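Local coordinates for uncharacterized protein (PDB 5EVH), which is of unknown function but carries a SnoaL-like domain of the NTF2 clan, whose cone-shaped fold commonly encloses a ligand-binding or catalytic pocket, at residues D10-Y15 with E94-H99; H16-G21 with D25-H30; C37-G42 with R51-P56; E55-I60 with L106-D111. One frame throughout, in Å; residues are numbered along the deposited sequence.

Contact 1 of 4, residues D10-Y15 with E94-H99; sequences DTALAY and EHLTVH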
loop_
_atom_site.group_PDB
_atom_site.type_symbol
_atom_site.label_atom_id
_atom_site.label_comp_id
_atom_site.label_asym_id
_atom_site.label_seq_id
_atom_site.Cartn_x
_atom_site.Cartn_y
_atom_site.Cartn_z
ATOM N N ASP A 10 -12.694 -12.572 4.613
ATOM C CA ASP A 10 -12.887 -13.085 5.981
ATOM C C ASP A 10 -11.589 -13.671 6.533
ATOM O O ASP A 10 -11.214 -13.414 7.688
ATOM C CB ASP A 10 -13.961 -14.174 5.986
ATOM C CG ASP A 10 -15.379 -13.618 5.771
ATOM O OD1 ASP A 10 -15.597 -12.377 5.926
ATOM O OD2 ASP A 10 -16.270 -14.455 5.495
ATOM N N THR A 11 -10.864 -14.445 5.696
ATOM C CA THR A 11 -9.582 -15.002 6.139
ATOM C C THR A 11 -8.548 -13.902 6.401
ATOM O O THR A 11 -7.831 -13.912 7.430
ATOM C CB THR A 11 -9.075 -15.977 5.075
ATOM O OG1 THR A 11 -9.953 -17.110 5.078
ATOM C CG2 THR A 11 -7.659 -16.418 5.360
ATOM N N ALA A 12 -8.439 -12.950 5.462
ATOM C CA ALA A 12 -7.509 -11.843 5.608
ATOM C C ALA A 12 -7.753 -11.083 6.901
ATOM O O ALA A 12 -6.803 -10.746 7.613
ATOM C CB ALA A 12 -7.658 -10.901 4.385
ATOM N N LEU A 13 -9.034 -10.716 7.183
ATOM C CA LEU A 13 -9.320 -9.953 8.405
ATOM C C LEU A 13 -9.128 -10.816 9.680
ATOM O O LEU A 13 -8.752 -10.284 10.724
ATOM C CB LEU A 13 -10.742 -9.394 8.370
ATOM C CG LEU A 13 -10.955 -8.327 7.262
ATOM C CD1 LEU A 13 -12.463 -7.943 7.208
ATOM C CD2 LEU A 13 -10.101 -7.110 7.612
ATOM N N ALA A 14 -9.426 -12.123 9.628
ATOM C CA ALA A 14 -9.210 -12.983 10.809
ATOM C C ALA A 14 -7.718 -13.078 11.137
ATOM O O ALA A 14 -7.318 -12.964 12.311
ATOM C CB ALA A 14 -9.815 -14.375 10.545
ATOM N N TYR A 15 -6.896 -13.248 10.084
ATOM C CA TYR A 15 -5.440 -13.200 10.183
ATOM C C TYR A 15 -4.994 -11.856 10.754
ATOM O O TYR A 15 -4.243 -11.792 11.730
ATOM C CB TYR A 15 -4.839 -13.405 8.772
ATOM C CG TYR A 15 -3.402 -13.034 8.760
ATOM C CD1 TYR A 15 -2.438 -13.929 9.280
ATOM C CD2 TYR A 15 -2.993 -11.798 8.287
ATOM C CE1 TYR A 15 -1.108 -13.559 9.320
ATOM C CE2 TYR A 15 -1.670 -11.443 8.303
ATOM C CZ TYR A 15 -0.752 -12.327 8.857
ATOM O OH TYR A 15 0.558 -11.986 8.897
ATOM N N GLU A 94 -2.009 -4.552 1.961
ATOM C CA GLU A 94 -1.710 -5.947 1.719
ATOM C C GLU A 94 -2.624 -6.475 0.646
ATOM O O GLU A 94 -3.851 -6.239 0.689
ATOM C CB GLU A 94 -1.893 -6.879 2.990
ATOM C CG GLU A 94 -0.934 -6.504 4.078
ATOM C CD GLU A 94 -1.186 -7.313 5.367
ATOM O OE1 GLU A 94 -2.138 -8.098 5.329
ATOM O OE2 GLU A 94 -0.436 -7.161 6.379
ATOM N N HIS A 95 -2.035 -7.261 -0.270
ATOM C CA HIS A 95 -2.793 -7.956 -1.285
ATOM C C HIS A 95 -2.620 -9.439 -0.976
ATOM O O HIS A 95 -1.479 -9.929 -0.966
ATOM C CB HIS A 95 -2.269 -7.625 -2.679
ATOM C CG HIS A 95 -2.927 -8.437 -3.767
ATOM N ND1 HIS A 95 -2.239 -8.892 -4.877
ATOM C CD2 HIS A 95 -4.225 -8.828 -3.947
ATOM C CE1 HIS A 95 -3.070 -9.551 -5.681
ATOM N NE2 HIS A 95 -4.278 -9.553 -5.124
ATOM N N LEU A 96 -3.714 -10.151 -0.693
ATOM C CA LEU A 96 -3.635 -11.546 -0.232
ATOM C C LEU A 96 -4.312 -12.461 -1.238
ATOM O O LEU A 96 -5.379 -12.139 -1.773
ATOM C CB LEU A 96 -4.338 -11.744 1.124
ATOM C CG LEU A 96 -3.784 -10.868 2.251
ATOM C CD1 LEU A 96 -4.545 -9.553 2.260
ATOM C CD2 LEU A 96 -3.897 -11.597 3.582
ATOM N N THR A 97 -3.715 -13.622 -1.459
ATOM C CA THR A 97 -4.367 -14.702 -2.190
ATOM C C THR A 97 -4.664 -15.802 -1.204
ATOM O O THR A 97 -3.782 -16.201 -0.436
ATOM C CB THR A 97 -3.422 -15.253 -3.286
ATOM O OG1 THR A 97 -3.048 -14.144 -4.111
ATOM C CG2 THR A 97 -4.055 -16.343 -4.091
ATOM N N VAL A 98 -5.873 -16.364 -1.264
ATOM C CA VAL A 98 -6.322 -17.284 -0.221
ATOM C C VAL A 98 -6.931 -18.496 -0.898
ATOM O O VAL A 98 -7.800 -18.332 -1.759
ATOM C CB VAL A 98 -7.371 -16.626 0.694
ATOM C CG1 VAL A 98 -7.896 -17.687 1.706
ATOM C CG2 VAL A 98 -6.776 -15.315 1.364
ATOM N N HIS A 99 -6.471 -19.700 -0.536
ATOM C CA HIS A 99 -7.027 -20.944 -1.073
ATOM C C HIS A 99 -7.368 -21.832 0.097
ATOM O O HIS A 99 -6.525 -22.055 0.974
ATOM C CB HIS A 99 -6.067 -21.648 -2.033
ATOM C CG HIS A 99 -5.852 -20.863 -3.293
ATOM N ND1 HIS A 99 -6.881 -20.583 -4.175
ATOM C CD2 HIS A 99 -4.752 -20.231 -3.784
ATOM C CE1 HIS A 99 -6.415 -19.838 -5.166
ATOM N NE2 HIS A 99 -5.127 -19.619 -4.960
HETATM O O HOH W 1 0.613 -8.982 7.544
#
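T11 and A12 on helix 7-20 pack on V98 and L96 of strand 92-99. The N-terminal helix lies here on the concave face of the mixed sheet, as in the alpha+beta cone of NTF2-like proteins. T11 comes first along the helix. Its methyl CG2 meets CG1 of V98 at 3.9 Å, and the two side chains approach tip to tip. T11 CG2 and V98 CG1 each stand opposite their own backbone N, which carries them out from helix and strand into the interface. T11 OG1 lies beside its own backbone N, still near V98 CG1, and makes a weak hydrogen bond to A7 O.

A12 is the next point of contact. Its CB rests against both methyls of L96, 3.9 Å from CD2 and 4.0 Å from CD1. The small side chain lets the helix come close: the CA atoms of A12 and L96 are 7.0 Å apart. A12 also touches A76 and L78 of strand 75-84, so the helix spans more than one strand.

One turn on, the Y15 ring extends toward E94, but Y15 CE2 and E94 OE1, their nearest atoms, stay 4.5 Å apart. I103, F50 and M54 pack against Y15. No hydrogen bond joins the two segments directly, but a water lies between the polar ends of Y15 and E94. It lies in the plane of the tyrosine ring, at its edge, a long 3.3 Å from Y15 OH. Its 2.4 Å to E94 OE2 is too short to be trusted. E94 OE2 is also hydrogen-bonded to Y80 OH.

Contact 2 of 4, residues H16-G21 with D25-H30; sequences HRAWTG and DTAMRH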
loop_
_atom_site.group_PDB
_atom_site.type_symbol
_atom_site.label_atom_id
_atom_site.label_comp_id
_atom_site.label_asym_id
_atom_site.label_seq_id
_atom_site.Cartn_x
_atom_site.Cartn_y
_atom_site.Cartn_z
ATOM N N HIS A 16 -5.511 -10.765 10.191
ATOM C CA HIS A 16 -5.064 -9.442 10.614
ATOM C C HIS A 16 -5.390 -9.213 12.085
ATOM O O HIS A 16 -4.581 -8.696 12.854
ATOM C CB HIS A 16 -5.769 -8.397 9.741
ATOM C CG HIS A 16 -5.427 -6.993 10.100
ATOM N ND1 HIS A 16 -4.231 -6.408 9.730
ATOM C CD2 HIS A 16 -6.111 -6.059 10.817
ATOM C CE1 HIS A 16 -4.204 -5.161 10.191
ATOM N NE2 HIS A 16 -5.322 -4.933 10.857
ATOM N N ARG A 17 -6.594 -9.597 12.499
ATOM C CA ARG A 17 -7.011 -9.376 13.874
ATOM C C ARG A 17 -6.088 -10.119 14.827
ATOM O O ARG A 17 -5.769 -9.631 15.927
ATOM C CB ARG A 17 -8.474 -9.881 14.015
ATOM C CG ARG A 17 -9.219 -9.427 15.201
ATOM C CD ARG A 17 -9.249 -10.439 16.333
ATOM N NE ARG A 17 -10.177 -9.914 17.347
ATOM C CZ ARG A 17 -11.482 -10.163 17.333
ATOM N NH1 ARG A 17 -11.981 -10.989 16.370
ATOM N NH2 ARG A 17 -12.267 -9.610 18.270
ATOM N N ALA A 18 -5.796 -11.389 14.498
ATOM C CA ALA A 18 -4.981 -12.205 15.391
ATOM C C ALA A 18 -3.543 -11.673 15.439
ATOM O O ALA A 18 -2.947 -11.575 16.532
ATOM C CB ALA A 18 -5.013 -13.682 14.949
ATOM N N TRP A 19 -3.004 -11.321 14.262
ATOM C CA TRP A 19 -1.639 -10.837 14.164
ATOM C C TRP A 19 -1.479 -9.545 14.946
ATOM O O TRP A 19 -0.603 -9.439 15.807
ATOM C CB TRP A 19 -1.261 -10.705 12.669
ATOM C CG TRP A 19 0.007 -9.999 12.407
ATOM C CD1 TRP A 19 1.279 -10.455 12.653
ATOM C CD2 TRP A 19 0.151 -8.702 11.800
ATOM N NE1 TRP A 19 2.199 -9.490 12.283
ATOM C CE2 TRP A 19 1.529 -8.403 11.769
ATOM C CE3 TRP A 19 -0.757 -7.753 11.307
ATOM C CZ2 TRP A 19 2.026 -7.205 11.216
ATOM C CZ3 TRP A 19 -0.271 -6.578 10.765
ATOM C CH2 TRP A 19 1.114 -6.306 10.724
ATOM N N THR A 20 -2.364 -8.555 14.717
ATOM C CA THR A 20 -2.255 -7.317 15.484
ATOM C C THR A 20 -2.511 -7.608 16.978
ATOM O O THR A 20 -1.858 -7.007 17.831
ATOM C CB THR A 20 -3.196 -6.199 14.932
ATOM O OG1 THR A 20 -4.545 -6.678 14.927
ATOM C CG2 THR A 20 -2.828 -5.839 13.463
ATOM N N GLY A 21 -3.371 -8.586 17.330
ATOM C CA GLY A 21 -3.539 -8.860 18.783
ATOM C C GLY A 21 -2.437 -9.739 19.376
ATOM O O GLY A 21 -2.537 -10.185 20.511
ATOM N N ASP A 25 -0.012 -17.923 17.093
ATOM C CA ASP A 25 -0.412 -19.269 16.746
ATOM C C ASP A 25 -1.731 -19.238 16.012
ATOM O O ASP A 25 -1.909 -19.970 15.030
ATOM C CB ASP A 25 -0.508 -20.128 17.992
ATOM C CG ASP A 25 0.885 -20.448 18.590
ATOM O OD1 ASP A 25 1.920 -20.124 17.932
ATOM O OD2 ASP A 25 0.910 -21.027 19.700
ATOM N N THR A 26 -2.640 -18.326 16.417
ATOM C CA THR A 26 -3.929 -18.238 15.729
ATOM C C THR A 26 -3.758 -17.645 14.340
ATOM O O THR A 26 -4.317 -18.170 13.363
ATOM C CB THR A 26 -4.917 -17.405 16.560
ATOM O OG1 THR A 26 -5.062 -18.071 17.833
ATOM C CG2 THR A 26 -6.311 -17.290 15.865
ATOM N N ALA A 27 -2.966 -16.573 14.221
ATOM C CA ALA A 27 -2.733 -15.963 12.910
ATOM C C ALA A 27 -2.133 -16.960 11.934
ATOM O O ALA A 27 -2.553 -17.021 10.765
ATOM C CB ALA A 27 -1.811 -14.733 13.052
HETATM N N MSE A 28 -1.219 -17.817 12.419
HETATM C CA MSE A 28 -0.518 -18.751 11.545
HETATM C C MSE A 28 -1.423 -19.878 11.088
HETATM O O MSE A 28 -1.105 -20.551 10.112
HETATM C CB MSE A 28 0.725 -19.308 12.247
HETATM C CG MSE A 28 1.832 -18.253 12.434
HETATM SE SE MSE A 28 2.497 -17.436 10.793
HETATM C CE MSE A 28 3.114 -19.061 9.989
ATOM N N ARG A 29 -2.550 -20.096 11.773
ATOM C CA ARG A 29 -3.553 -21.009 11.238
ATOM C C ARG A 29 -3.983 -20.609 9.854
ATOM O O ARG A 29 -4.534 -21.440 9.125
ATOM C CB ARG A 29 -4.855 -21.027 12.079
ATOM C CG ARG A 29 -4.793 -21.541 13.469
ATOM C CD ARG A 29 -6.255 -21.485 14.053
ATOM N NE ARG A 29 -6.231 -21.888 15.446
ATOM C CZ ARG A 29 -7.216 -21.663 16.295
ATOM N NH1 ARG A 29 -8.352 -21.017 15.897
ATOM N NH2 ARG A 29 -7.067 -22.065 17.540
ATOM N N HIS A 30 -3.917 -19.306 9.540
ATOM C CA HIS A 30 -4.438 -18.833 8.283
ATOM C C HIS A 30 -3.366 -18.702 7.223
ATOM O O HIS A 30 -3.656 -18.159 6.159
ATOM C CB HIS A 30 -5.096 -17.471 8.497
ATOM C CG HIS A 30 -6.252 -17.521 9.430
ATOM N ND1 HIS A 30 -7.505 -17.957 9.028
ATOM C CD2 HIS A 30 -6.361 -17.181 10.742
ATOM C CE1 HIS A 30 -8.348 -17.858 10.053
ATOM N NE2 HIS A 30 -7.683 -17.393 11.106
#
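This is a close helix-helix contact, made where A18 and W19 of helix 7-20 meet T26 and A27 of helix 24-28. The two helices are consecutive in the chain, with a short turn between them. Alanines make the close approach possible. The CA atoms of A18 and A27 are only 5.0 Å apart, and the touching atoms are largely backbone and CB.

A18 CB presses on the backbone of the second helix, 3.6 Å from A27 N. A27 returns the contact: its CB lies 3.8 Å from W19 N and 3.9 Å from A18 CB. T26 adds its methyl. CG2 stands opposite the backbone N and comes to 3.9 Å from A18 CB. The hydroxyl OG1 is directed elsewhere and bonds to D23 OD1, just before the segment.

W19 contributes its CB, while its indole leads away from helix 24-28. In one of the two conformers of W19, NE1 bonds to M54 O and the ring meets F57 edge-to-face. Both partners lie on helix 47-58. M54 also touches A27, so the third helix packs against both members of the pair.

Within the first segment, H16 O accepts two bonds. T20 N and T20 OG1 reach it from opposite faces of its carbonyl plane, with OG1 at 2.9 Å and tilted 28° from that plane. T20 CG2 then rests over one face of the H16 imidazole, toward its rim. The arrangement is an alpha-hairpin, two consecutive helices joined by a short turn, at the N-terminal end of the NTF2-like fold.

Contact 3 of 4, residues C37-G42 with R51-P56; sequences CHAPAG and RAFMEP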
loop_
_atom_site.group_PDB
_atom_site.type_symbol
_atom_site.label_atom_id
_atom_site.label_comp_id
_atom_site.label_asym_id
_atom_site.label_seq_id
_atom_site.Cartn_x
_atom_site.Cartn_y
_atom_site.Cartn_z
ATOM N N CYS A 37 5.696 -14.385 0.313
ATOM C CA CYS A 37 5.425 -13.033 0.802
ATOM C C CYS A 37 6.367 -12.078 0.074
ATOM O O CYS A 37 7.576 -12.307 0.027
ATOM C CB CYS A 37 5.600 -12.932 2.332
ATOM S SG CYS A 37 5.410 -11.226 2.925
ATOM N N HIS A 38 5.834 -11.022 -0.523
ATOM C CA HIS A 38 6.684 -10.003 -1.122
ATOM C C HIS A 38 6.556 -8.793 -0.218
ATOM O O HIS A 38 5.464 -8.227 -0.085
ATOM C CB HIS A 38 6.244 -9.647 -2.536
ATOM C CG HIS A 38 6.195 -10.814 -3.471
ATOM N ND1 HIS A 38 7.311 -11.296 -4.133
ATOM C CD2 HIS A 38 5.151 -11.569 -3.885
ATOM C CE1 HIS A 38 6.956 -12.312 -4.898
ATOM N NE2 HIS A 38 5.648 -12.481 -4.780
ATOM N N ALA A 39 7.649 -8.396 0.396
ATOM C CA ALA A 39 7.622 -7.320 1.384
ATOM C C ALA A 39 8.596 -6.244 0.932
ATOM O O ALA A 39 9.352 -6.497 -0.012
ATOM C CB ALA A 39 7.998 -7.898 2.741
ATOM N N PRO A 40 8.623 -5.045 1.554
ATOM C CA PRO A 40 9.466 -3.973 0.996
ATOM C C PRO A 40 10.934 -4.334 0.922
ATOM O O PRO A 40 11.598 -3.944 -0.048
ATOM C CB PRO A 40 9.194 -2.794 1.936
ATOM C CG PRO A 40 7.724 -3.023 2.318
ATOM C CD PRO A 40 7.700 -4.530 2.586
ATOM N N ALA A 41 11.450 -5.118 1.859
ATOM C CA ALA A 41 12.859 -5.476 1.820
ATOM C C ALA A 41 13.140 -6.679 0.926
ATOM O O ALA A 41 14.309 -6.979 0.681
ATOM C CB ALA A 41 13.373 -5.741 3.243
ATOM N N GLY A 42 12.113 -7.360 0.390
ATOM C CA GLY A 42 12.342 -8.466 -0.524
ATOM C C GLY A 42 11.383 -9.633 -0.296
ATOM O O GLY A 42 10.420 -9.531 0.466
ATOM N N ARG A 51 6.836 -16.341 9.534
ATOM C CA ARG A 51 6.666 -16.099 10.961
ATOM C C ARG A 51 7.815 -15.275 11.526
ATOM O O ARG A 51 7.598 -14.323 12.288
ATOM C CB ARG A 51 6.534 -17.433 11.676
ATOM C CG ARG A 51 6.493 -17.282 13.160
ATOM C CD ARG A 51 5.729 -18.400 13.826
ATOM N NE ARG A 51 5.405 -17.890 15.158
ATOM C CZ ARG A 51 4.515 -18.419 15.969
ATOM N NH1 ARG A 51 3.847 -19.479 15.553
ATOM N NH2 ARG A 51 4.302 -17.871 17.176
ATOM N N ALA A 52 9.048 -15.597 11.133
ATOM C CA ALA A 52 10.188 -14.840 11.613
ATOM C C ALA A 52 10.124 -13.377 11.188
ATOM O O ALA A 52 10.737 -12.544 11.844
ATOM C CB ALA A 52 11.505 -15.509 11.139
ATOM N N PHE A 53 9.396 -13.032 10.115
ATOM C CA PHE A 53 9.212 -11.638 9.686
ATOM C C PHE A 53 8.010 -10.987 10.392
ATOM O O PHE A 53 8.120 -9.877 10.927
ATOM C CB PHE A 53 9.071 -11.599 8.148
ATOM C CG PHE A 53 8.379 -10.385 7.612
ATOM C CD1 PHE A 53 9.010 -9.177 7.564
ATOM C CD2 PHE A 53 7.097 -10.468 7.111
ATOM C CE1 PHE A 53 8.337 -8.031 7.066
ATOM C CE2 PHE A 53 6.436 -9.342 6.596
ATOM C CZ PHE A 53 7.066 -8.133 6.569
HETATM N N MSE A 54 6.863 -11.679 10.421
HETATM C CA MSE A 54 5.594 -11.074 10.903
HETATM C C MSE A 54 5.642 -10.871 12.409
HETATM O O MSE A 54 5.205 -9.831 12.930
HETATM C CB MSE A 54 4.324 -11.912 10.521
HETATM C CG MSE A 54 4.205 -13.356 11.070
HETATM SE SE MSE A 54 3.268 -13.742 12.832
HETATM C CE MSE A 54 1.422 -13.965 12.187
ATOM N N GLU A 55 6.174 -11.854 13.122
ATOM C CA GLU A 55 6.096 -11.773 14.580
ATOM C C GLU A 55 6.798 -10.526 15.136
ATOM O O GLU A 55 6.155 -9.786 15.898
ATOM C CB GLU A 55 6.637 -13.072 15.211
ATOM C CG GLU A 55 6.235 -13.149 16.628
ATOM C CD GLU A 55 6.411 -14.546 17.279
ATOM O OE1 GLU A 55 6.361 -15.608 16.604
ATOM O OE2 GLU A 55 6.570 -14.548 18.510
ATOM N N PRO A 56 8.088 -10.248 14.830
ATOM C CA PRO A 56 8.717 -8.979 15.294
ATOM C C PRO A 56 7.946 -7.745 14.855
ATOM O O PRO A 56 7.871 -6.743 15.584
ATOM C CB PRO A 56 10.114 -9.007 14.647
ATOM C CG PRO A 56 10.304 -10.384 14.144
ATOM C CD PRO A 56 8.986 -11.033 13.954
#
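Strand 35-39 faces helix 47-58 across a wide backbone gap, with 9.5 Å between the CA atoms of A39 and F53, and then enters a type I turn from A39 to G42. The phenyl ring of F53 bridges the gap. Its CG stands opposite the backbone N (chi1 158°), which sends the ring out from the helix toward the strand. The far corner, CZ, meets A39 CB at 3.9 Å. The neighbouring CE2 lies 4.3 Å from C37 SG. This is a cysteine sulfur-aromatic contact, with SG 5.2 Å from the ring centroid and 49° off the ring normal. Both partners approach the ring obliquely. A glycerol, probably from the crystallisation liquor, lies about 4 Å from the F53 side chain.

On the helix, R51 grips E55 OE1 side-on through NE and NH2, the shorter bond being NE at 2.9 Å. The carboxylate oxygen lies in the guanidinium plane.

F53 also touches I44 of strand 42-45. C37 packs on L106 and A39 on I108, both of strand 102-109. R51 has a second acidic partner, D25 on helix 24-28, so helix 47-58 joins the sheet through F53 and the neighbouring helix through R51.

Contact 4 of 4, residues E55-I60 with L106-D111; sequences EPFSRI and LRIIFD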
loop_
_atom_site.group_PDB
_atom_site.type_symbol
_atom_site.label_atom_id
_atom_site.label_comp_id
_atom_site.label_asym_id
_atom_site.label_seq_id
_atom_site.Cartn_x
_atom_site.Cartn_y
_atom_site.Cartn_z
ATOM N N GLU A 55 6.174 -11.854 13.122
ATOM C CA GLU A 55 6.096 -11.773 14.580
ATOM C C GLU A 55 6.798 -10.526 15.136
ATOM O O GLU A 55 6.155 -9.786 15.898
ATOM C CB GLU A 55 6.637 -13.072 15.211
ATOM C CG GLU A 55 6.235 -13.149 16.628
ATOM C CD GLU A 55 6.411 -14.546 17.279
ATOM O OE1 GLU A 55 6.361 -15.608 16.604
ATOM O OE2 GLU A 55 6.570 -14.548 18.510
ATOM N N PRO A 56 8.088 -10.248 14.830
ATOM C CA PRO A 56 8.717 -8.979 15.294
ATOM C C PRO A 56 7.946 -7.745 14.855
ATOM O O PRO A 56 7.871 -6.743 15.584
ATOM C CB PRO A 56 10.114 -9.007 14.647
ATOM C CG PRO A 56 10.304 -10.384 14.144
ATOM C CD PRO A 56 8.986 -11.033 13.954
ATOM N N PHE A 57 7.333 -7.813 13.675
ATOM C CA PHE A 57 6.541 -6.680 13.192
ATOM C C PHE A 57 5.376 -6.454 14.132
ATOM O O PHE A 57 5.164 -5.332 14.639
ATOM C CB PHE A 57 6.102 -6.990 11.752
ATOM C CG PHE A 57 5.590 -5.810 10.937
ATOM C CD1 PHE A 57 5.348 -4.573 11.498
ATOM C CD2 PHE A 57 5.336 -5.992 9.560
ATOM C CE1 PHE A 57 4.854 -3.509 10.705
ATOM C CE2 PHE A 57 4.850 -4.927 8.753
ATOM C CZ PHE A 57 4.619 -3.695 9.326
ATOM N N SER A 58 4.597 -7.511 14.410
ATOM C CA SER A 58 3.447 -7.281 15.272
ATOM C C SER A 58 3.890 -6.654 16.593
ATOM O O SER A 58 3.205 -5.766 17.122
ATOM C CB SER A 58 2.654 -8.561 15.556
ATOM O OG SER A 58 1.616 -8.209 16.474
ATOM N N ARG A 59 5.025 -7.100 17.138
ATOM C CA ARG A 59 5.446 -6.641 18.465
ATOM C C ARG A 59 6.015 -5.221 18.498
ATOM O O ARG A 59 6.376 -4.750 19.578
ATOM C CB ARG A 59 6.501 -7.579 19.050
ATOM C CG ARG A 59 5.989 -8.936 19.396
ATOM C CD ARG A 59 6.922 -9.569 20.379
ATOM N NE ARG A 59 7.184 -10.950 20.023
ATOM C CZ ARG A 59 6.487 -11.990 20.471
ATOM N NH1 ARG A 59 5.458 -11.820 21.292
ATOM N NH2 ARG A 59 6.830 -13.207 20.089
ATOM N N ILE A 60 6.202 -4.562 17.360
ATOM C CA ILE A 60 6.460 -3.124 17.406
ATOM C C ILE A 60 5.144 -2.341 17.263
ATOM O O ILE A 60 5.130 -1.131 17.501
ATOM C CB ILE A 60 7.464 -2.608 16.342
ATOM C CG1 ILE A 60 6.827 -2.550 14.984
ATOM C CG2 ILE A 60 8.784 -3.426 16.339
ATOM C CD1 ILE A 60 7.753 -2.051 13.945
ATOM N N LEU A 106 1.150 -13.124 -0.319
ATOM C CA LEU A 106 0.908 -11.909 0.449
ATOM C C LEU A 106 1.899 -10.883 -0.059
ATOM O O LEU A 106 3.110 -11.126 0.033
ATOM C CB LEU A 106 1.100 -12.160 1.947
ATOM C CG LEU A 106 0.569 -10.999 2.827
ATOM C CD1 LEU A 106 0.286 -11.589 4.230
ATOM C CD2 LEU A 106 1.504 -9.909 2.985
ATOM N N ARG A 107 1.410 -9.773 -0.641
ATOM C CA ARG A 107 2.299 -8.666 -0.991
ATOM C C ARG A 107 1.977 -7.511 -0.051
ATOM O O ARG A 107 0.824 -7.053 0.002
ATOM C CB ARG A 107 2.176 -8.241 -2.460
ATOM C CG ARG A 107 3.069 -7.000 -2.742
ATOM C CD ARG A 107 3.176 -6.626 -4.290
ATOM N NE ARG A 107 3.208 -7.756 -5.263
ATOM C CZ ARG A 107 4.328 -8.285 -5.766
ATOM N NH1 ARG A 107 4.245 -9.269 -6.649
ATOM N NH2 ARG A 107 5.542 -7.841 -5.395
ATOM N N ILE A 108 2.981 -7.024 0.670
ATOM C CA ILE A 108 2.727 -5.946 1.634
ATOM C C ILE A 108 3.574 -4.726 1.299
ATOM O O ILE A 108 4.731 -4.854 0.894
ATOM C CB ILE A 108 2.941 -6.404 3.089
ATOM C CG1 ILE A 108 2.840 -5.200 4.054
ATOM C CG2 ILE A 108 4.316 -7.076 3.315
ATOM C CD1 ILE A 108 2.692 -5.677 5.514
ATOM N N ILE A 109 2.959 -3.534 1.369
ATOM C CA ILE A 109 3.652 -2.277 1.025
ATOM C C ILE A 109 3.584 -1.375 2.244
ATOM O O ILE A 109 2.496 -1.131 2.764
ATOM C CB ILE A 109 2.991 -1.568 -0.176
ATOM C CG1 ILE A 109 2.930 -2.526 -1.366
ATOM C CG2 ILE A 109 3.831 -0.312 -0.487
ATOM C CD1 ILE A 109 2.216 -1.874 -2.636
ATOM N N PHE A 110 4.731 -0.855 2.677
ATOM C CA PHE A 110 4.753 0.243 3.625
ATOM C C PHE A 110 6.070 0.985 3.437
ATOM O O PHE A 110 7.013 0.490 2.792
ATOM C CB PHE A 110 4.624 -0.229 5.074
ATOM C CG PHE A 110 5.659 -1.234 5.478
ATOM C CD1 PHE A 110 5.381 -2.601 5.366
ATOM C CD2 PHE A 110 6.889 -0.824 5.960
ATOM C CE1 PHE A 110 6.375 -3.567 5.765
ATOM C CE2 PHE A 110 7.891 -1.753 6.352
ATOM C CZ PHE A 110 7.639 -3.119 6.233
ATOM N N ASP A 111 6.120 2.194 3.963
ATOM C CA ASP A 111 7.260 3.082 3.733
ATOM C C ASP A 111 8.248 2.821 4.870
ATOM O O ASP A 111 7.928 3.069 6.048
ATOM C CB ASP A 111 6.801 4.533 3.736
ATOM C CG ASP A 111 7.941 5.516 3.496
ATOM O OD1 ASP A 111 9.049 5.078 3.035
ATOM O OD2 ASP A 111 7.736 6.743 3.733
#
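The F57 and F110 rings meet obliquely, their planes at 58° and their centroids 5.2 Å apart. F57 CZ lies over one face of the F110 ring, 4.0 Å above its plane and displaced toward the rim. I108 CG1 is at the F110 edge, in the plane of the ring. The closest approach is F57 CE2 to F110 CE1, at 3.6 Å. F57 CE2 also lies 4.0 Å from I108 CD1, as the F57 and I108 side chains run antiparallel alongside each other.

The backbones stay far apart, and F57 reaches across with CG opposite its backbone N (chi1 -164°). The contact joins helix 47-58 to strand 102-109 and the residues that follow it. It thus lies between helix and curved sheet, the setting of the pocket in NTF2-like cones. A bound glycerol about 4 Å from F110 is consistent with such a pocket, though it probably comes from the crystallisation liquor. An alanine in place of F110 would remove the face under F57 CZ, and is likely to open a gap there and set the F57 ring freer to turn.

F57 also meets W19 of helix 7-20 edge-to-face, in one of the W19 conformers. F110 packs on P40 and A92. Beyond it, D111 OD1 caps T113 N, and D111 OD2 forms a salt bridge to R112 of the second subunit.

How the contacts relate
Contacts 3 and 4 are the nearest pair, their centres about 6 Å apart. Both use helix 47-58, and strands 35-39 and 102-109 are paired between them by H38 N to L106 O at 2.8 Å. Their F53 and F110 side chains each have bound glycerol about 4 Å away, which may mark a pocket. Contact 1 joins the same sheet: H95 N is 2.9 Å from R107 O, a probable hydrogen bond to contact 4. Contacts 1 and 2 share helix 7-20, with centres about 11 Å apart. Contact 2 reaches contact 3 through a D25 OD1 to R51 NH1 salt bridge of 3.1 Å. In one conformer of each residue, a probable hydrogen bond, W19 O to S58 OG at 2.6 Å, links it to contact 4.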